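Local coordinates for protein HTH-type transcriptional repressor NemR (Escherichia coli, PDB 4YZE) that represses transcription of the nemRA-gloA operon by binding its operator DNA, and responds to electrophiles and reactive chlorine species such as bleach, at residues 132-144 / 156-168. The protein carries 5 engineered substitutions. Numbering follows the deposited sequence.
Sequences ARGVIALLSQALE and GEPLQQAQVLYAL
Y166 meets three side chains of the facing helix, and its atoms can be followed outward. Y166 CB lies 3.7 Å from I136 CG1, where the two side chains cross at about a right angle. With Y166 CG anti to the backbone N (chi1 -179°), the ring is carried on along helix 132-144: Y166 CD1 is 3.8 Å from V135 CG1, Y166 CD2 approaches I136 CD1, and Y166 OH ends 3.7 Å from A132 CB. All three neighbours come to the ring obliquely, while Y91 of helix 84-97 and Q175 of the second subunit also pack on Y166. Replacing this tyrosine by an alanine would probably strip A132 and V135 of their partner here and open a gap between the helices. Further along, I136 is a knob among L159, A162, Q163 and Y166, its CG2 3.6 Å from Q163 CG. A162 answers as a knob among I136, L139, S140 and L143; its CB, 3.4 Å from I136 O, touches backbone, which fits the short 8.1 Å axis separation. L143 CD1 closes the row 3.7 Å from A162 N. At 126° between their directions, the helices form an obliquely antiparallel, knobs-into-holes pair within the mainly helical C-terminal regulatory domain of a TetR-family repressor.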
loop_
_atom_site.group_PDB
_atom_site.type_symbol
_atom_site.label_atom_id
_atom_site.label_comp_id
_atom_site.label_asym_id
_atom_site.label_seq_id
_atom_site.Cartn_x
_atom_site.Cartn_y
_atom_site.Cartn_z
ATOM N N ALA A 132 -10.295 8.040 1.709
ATOM C CA ALA A 132 -10.480 6.706 1.184
ATOM C C ALA A 132 -11.973 6.316 1.076
ATOM O O ALA A 132 -12.397 5.764 0.047
ATOM C CB ALA A 132 -9.739 5.716 2.039
ATOM N N ARG A 133 -12.754 6.585 2.128
ATOM C CA ARG A 133 -14.183 6.249 2.114
ATOM C C ARG A 133 -14.909 6.910 0.943
ATOM O O ARG A 133 -15.746 6.273 0.289
ATOM C CB ARG A 133 -14.864 6.606 3.444
ATOM C CG ARG A 133 -14.794 5.497 4.496
ATOM C CD ARG A 133 -15.868 5.672 5.615
ATOM N NE ARG A 133 -15.998 7.071 5.981
ATOM C CZ ARG A 133 -15.155 7.699 6.798
ATOM N NH1 ARG A 133 -14.149 7.031 7.357
ATOM N NH2 ARG A 133 -15.320 8.985 7.058
ATOM N N GLY A 134 -14.564 8.170 0.666
ATOM C CA GLY A 134 -15.099 8.895 -0.475
ATOM C C GLY A 134 -14.807 8.210 -1.809
ATOM O O GLY A 134 -15.687 8.120 -2.672
ATOM N N VAL A 135 -13.581 7.726 -2.000
ATOM C CA VAL A 135 -13.247 7.094 -3.281
ATOM C C VAL A 135 -14.042 5.801 -3.435
ATOM O O VAL A 135 -14.609 5.518 -4.485
ATOM C CB VAL A 135 -11.743 6.773 -3.405
ATOM C CG1 VAL A 135 -11.453 5.923 -4.669
ATOM C CG2 VAL A 135 -10.888 8.063 -3.408
ATOM N N ILE A 136 -14.064 5.023 -2.364
ATOM C CA ILE A 136 -14.716 3.740 -2.356
ATOM C C ILE A 136 -16.203 3.910 -2.655
ATOM O O ILE A 136 -16.771 3.164 -3.447
ATOM C CB ILE A 136 -14.509 3.042 -1.005
ATOM C CG1 ILE A 136 -13.034 2.614 -0.877
ATOM C CG2 ILE A 136 -15.442 1.847 -0.883
ATOM C CD1 ILE A 136 -12.610 2.232 0.542
ATOM N N ALA A 137 -16.823 4.915 -2.049
ATOM C CA ALA A 137 -18.254 5.132 -2.250
ATOM C C ALA A 137 -18.544 5.546 -3.698
ATOM O O ALA A 137 -19.561 5.159 -4.245
ATOM C CB ALA A 137 -18.820 6.151 -1.239
ATOM N N LEU A 138 -17.644 6.293 -4.333
ATOM C CA LEU A 138 -17.844 6.633 -5.740
ATOM C C LEU A 138 -17.759 5.395 -6.653
ATOM O O LEU A 138 -18.587 5.224 -7.568
ATOM C CB LEU A 138 -16.862 7.710 -6.192
ATOM C CG LEU A 138 -17.174 9.126 -5.702
ATOM C CD1 LEU A 138 -16.015 10.065 -6.009
ATOM C CD2 LEU A 138 -18.476 9.640 -6.327
ATOM N N LEU A 139 -16.763 4.546 -6.399
ATOM C CA LEU A 139 -16.575 3.312 -7.158
ATOM C C LEU A 139 -17.772 2.380 -6.970
ATOM O O LEU A 139 -18.221 1.726 -7.916
ATOM C CB LEU A 139 -15.287 2.608 -6.721
ATOM C CG LEU A 139 -13.970 3.309 -7.063
ATOM C CD1 LEU A 139 -12.795 2.663 -6.330
ATOM C CD2 LEU A 139 -13.726 3.305 -8.558
ATOM N N SER A 140 -18.280 2.334 -5.745
ATOM C CA SER A 140 -19.433 1.515 -5.391
ATOM C C SER A 140 -20.677 1.954 -6.147
ATOM O O SER A 140 -21.420 1.112 -6.662
ATOM C CB SER A 140 -19.710 1.611 -3.896
ATOM O OG SER A 140 -20.672 0.658 -3.519
ATOM N N GLN A 141 -20.903 3.265 -6.213
ATOM C CA GLN A 141 -22.070 3.781 -6.916
ATOM C C GLN A 141 -21.970 3.456 -8.415
ATOM O O GLN A 141 -22.972 3.082 -9.049
ATOM C CB GLN A 141 -22.225 5.285 -6.673
ATOM C CG GLN A 141 -23.538 5.863 -7.183
ATOM C CD GLN A 141 -24.773 5.186 -6.573
ATOM O OE1 GLN A 141 -25.059 5.351 -5.383
ATOM N NE2 GLN A 141 -25.511 4.417 -7.393
ATOM N N ALA A 142 -20.755 3.569 -8.967
ATOM C CA ALA A 142 -20.517 3.251 -10.382
ATOM C C ALA A 142 -20.836 1.794 -10.669
ATOM O O ALA A 142 -21.442 1.475 -11.700
ATOM C CB ALA A 142 -19.065 3.558 -10.781
ATOM N N LEU A 143 -20.410 0.907 -9.771
ATOM C CA LEU A 143 -20.667 -0.516 -9.949
ATOM C C LEU A 143 -22.175 -0.798 -9.947
ATOM O O LEU A 143 -22.664 -1.562 -10.781
ATOM C CB LEU A 143 -19.952 -1.349 -8.886
ATOM C CG LEU A 143 -18.414 -1.349 -8.981
ATOM C CD1 LEU A 143 -17.811 -1.756 -7.655
ATOM C CD2 LEU A 143 -17.912 -2.266 -10.101
ATOM N N GLU A 144 -22.896 -0.178 -9.014
ATOM C CA GLU A 144 -24.336 -0.395 -8.873
ATOM C C GLU A 144 -25.065 0.133 -10.111
ATOM O O GLU A 144 -25.890 -0.571 -10.695
ATOM C CB GLU A 144 -24.849 0.274 -7.593
ATOM C CG GLU A 144 -26.356 0.215 -7.393
ATOM C CD GLU A 144 -26.877 -1.194 -7.185
ATOM O OE1 GLU A 144 -28.105 -1.400 -7.326
ATOM O OE2 GLU A 144 -26.072 -2.097 -6.874
ATOM N N GLY A 156 -20.947 -10.431 -6.138
ATOM C CA GLY A 156 -21.131 -9.817 -4.827
ATOM C C GLY A 156 -21.674 -8.398 -4.737
ATOM O O GLY A 156 -22.074 -7.797 -5.729
ATOM N N GLU A 157 -21.684 -7.869 -3.515
ATOM C CA GLU A 157 -22.142 -6.503 -3.230
ATOM C C GLU A 157 -21.189 -5.424 -3.765
ATOM O O GLU A 157 -19.976 -5.613 -3.776
ATOM C CB GLU A 157 -22.365 -6.336 -1.723
ATOM C CG GLU A 157 -23.397 -7.358 -1.203
ATOM C CD GLU A 157 -23.674 -7.289 0.303
ATOM O OE1 GLU A 157 -23.099 -6.438 1.018
ATOM O OE2 GLU A 157 -24.486 -8.114 0.774
ATOM N N PRO A 158 -21.760 -4.297 -4.227
ATOM C CA PRO A 158 -21.021 -3.167 -4.807
ATOM C C PRO A 158 -19.957 -2.621 -3.854
ATOM O O PRO A 158 -18.802 -2.389 -4.263
ATOM C CB PRO A 158 -22.107 -2.107 -5.009
ATOM C CG PRO A 158 -23.396 -2.856 -5.087
ATOM C CD PRO A 158 -23.227 -4.086 -4.239
ATOM N N LEU A 159 -20.336 -2.418 -2.593
ATOM C CA LEU A 159 -19.390 -1.863 -1.612
ATOM C C LEU A 159 -18.216 -2.802 -1.407
ATOM O O LEU A 159 -17.056 -2.382 -1.466
ATOM C CB LEU A 159 -20.078 -1.576 -0.268
ATOM C CG LEU A 159 -19.216 -0.774 0.720
ATOM C CD1 LEU A 159 -18.771 0.554 0.097
ATOM C CD2 LEU A 159 -19.939 -0.535 2.041
ATOM N N GLN A 160 -18.518 -4.075 -1.169
ATOM C CA GLN A 160 -17.480 -5.093 -1.059
ATOM C C GLN A 160 -16.557 -5.043 -2.279
ATOM O O GLN A 160 -15.330 -4.988 -2.148
ATOM C CB GLN A 160 -18.114 -6.482 -0.932
ATOM N N GLN A 161 -17.146 -5.017 -3.467
ATOM C CA GLN A 161 -16.323 -5.047 -4.668
ATOM C C GLN A 161 -15.578 -3.734 -4.805
ATOM O O GLN A 161 -14.428 -3.728 -5.227
ATOM C CB GLN A 161 -17.154 -5.361 -5.926
ATOM C CG GLN A 161 -16.357 -5.256 -7.228
ATOM C CD GLN A 161 -15.201 -6.254 -7.307
ATOM O OE1 GLN A 161 -14.017 -5.879 -7.251
ATOM N NE2 GLN A 161 -15.539 -7.525 -7.441
ATOM N N ALA A 162 -16.215 -2.624 -4.438
ATOM C CA ALA A 162 -15.521 -1.329 -4.497
ATOM C C ALA A 162 -14.292 -1.280 -3.586
ATOM O O ALA A 162 -13.292 -0.660 -3.928
ATOM C CB ALA A 162 -16.470 -0.179 -4.159
ATOM N N GLN A 163 -14.369 -1.933 -2.433
ATOM C CA GLN A 163 -13.292 -1.866 -1.454
ATOM C C GLN A 163 -12.091 -2.663 -1.931
ATOM O O GLN A 163 -10.933 -2.275 -1.735
ATOM C CB GLN A 163 -13.799 -2.379 -0.103
ATOM C CG GLN A 163 -14.774 -1.407 0.528
ATOM C CD GLN A 163 -15.471 -1.941 1.769
ATOM O OE1 GLN A 163 -16.169 -1.195 2.458
ATOM N NE2 GLN A 163 -15.286 -3.226 2.061
ATOM N N VAL A 164 -12.380 -3.790 -2.560
ATOM C CA VAL A 164 -11.348 -4.613 -3.176
ATOM C C VAL A 164 -10.648 -3.838 -4.271
ATOM O O VAL A 164 -9.437 -3.904 -4.378
ATOM C CB VAL A 164 -11.956 -5.906 -3.774
ATOM C CG1 VAL A 164 -10.981 -6.599 -4.756
ATOM C CG2 VAL A 164 -12.366 -6.844 -2.654
ATOM N N LEU A 165 -11.414 -3.128 -5.097
ATOM C CA LEU A 165 -10.833 -2.346 -6.193
ATOM C C LEU A 165 -9.893 -1.276 -5.640
ATOM O O LEU A 165 -8.815 -1.006 -6.200
ATOM C CB LEU A 165 -11.924 -1.675 -7.026
ATOM C CG LEU A 165 -12.824 -2.523 -7.936
ATOM C CD1 LEU A 165 -13.850 -1.636 -8.617
ATOM C CD2 LEU A 165 -12.017 -3.276 -8.995
ATOM N N TYR A 166 -10.302 -0.659 -4.540
ATOM C CA TYR A 166 -9.475 0.377 -3.920
ATOM C C TYR A 166 -8.245 -0.263 -3.297
ATOM O O TYR A 166 -7.131 0.218 -3.484
ATOM C CB TYR A 166 -10.282 1.174 -2.890
ATOM C CG TYR A 166 -9.462 2.273 -2.252
ATOM C CD1 TYR A 166 -9.160 3.432 -2.953
ATOM C CD2 TYR A 166 -8.961 2.138 -0.969
ATOM C CE1 TYR A 166 -8.399 4.442 -2.390
ATOM C CE2 TYR A 166 -8.190 3.153 -0.383
ATOM C CZ TYR A 166 -7.917 4.298 -1.103
ATOM O OH TYR A 166 -7.152 5.305 -0.548
ATOM N N ALA A 167 -8.435 -1.363 -2.571
ATOM C CA ALA A 167 -7.288 -2.038 -1.958
ATOM C C ALA A 167 -6.318 -2.456 -3.057
ATOM O O ALA A 167 -5.102 -2.323 -2.919
ATOM C CB ALA A 167 -7.732 -3.227 -1.177
ATOM N N LEU A 168 -6.863 -2.937 -4.171
ATOM C CA LEU A 168 -6.014 -3.393 -5.282
ATOM C C LEU A 168 -5.188 -2.249 -5.871
ATOM O O LEU A 168 -3.980 -2.393 -6.134
ATOM C CB LEU A 168 -6.888 -4.013 -6.376
ATOM C CG LEU A 168 -6.393 -5.072 -7.364
ATOM C CD1 LEU A 168 -7.085 -4.919 -8.719
ATOM C CD2 LEU A 168 -4.912 -5.114 -7.539
#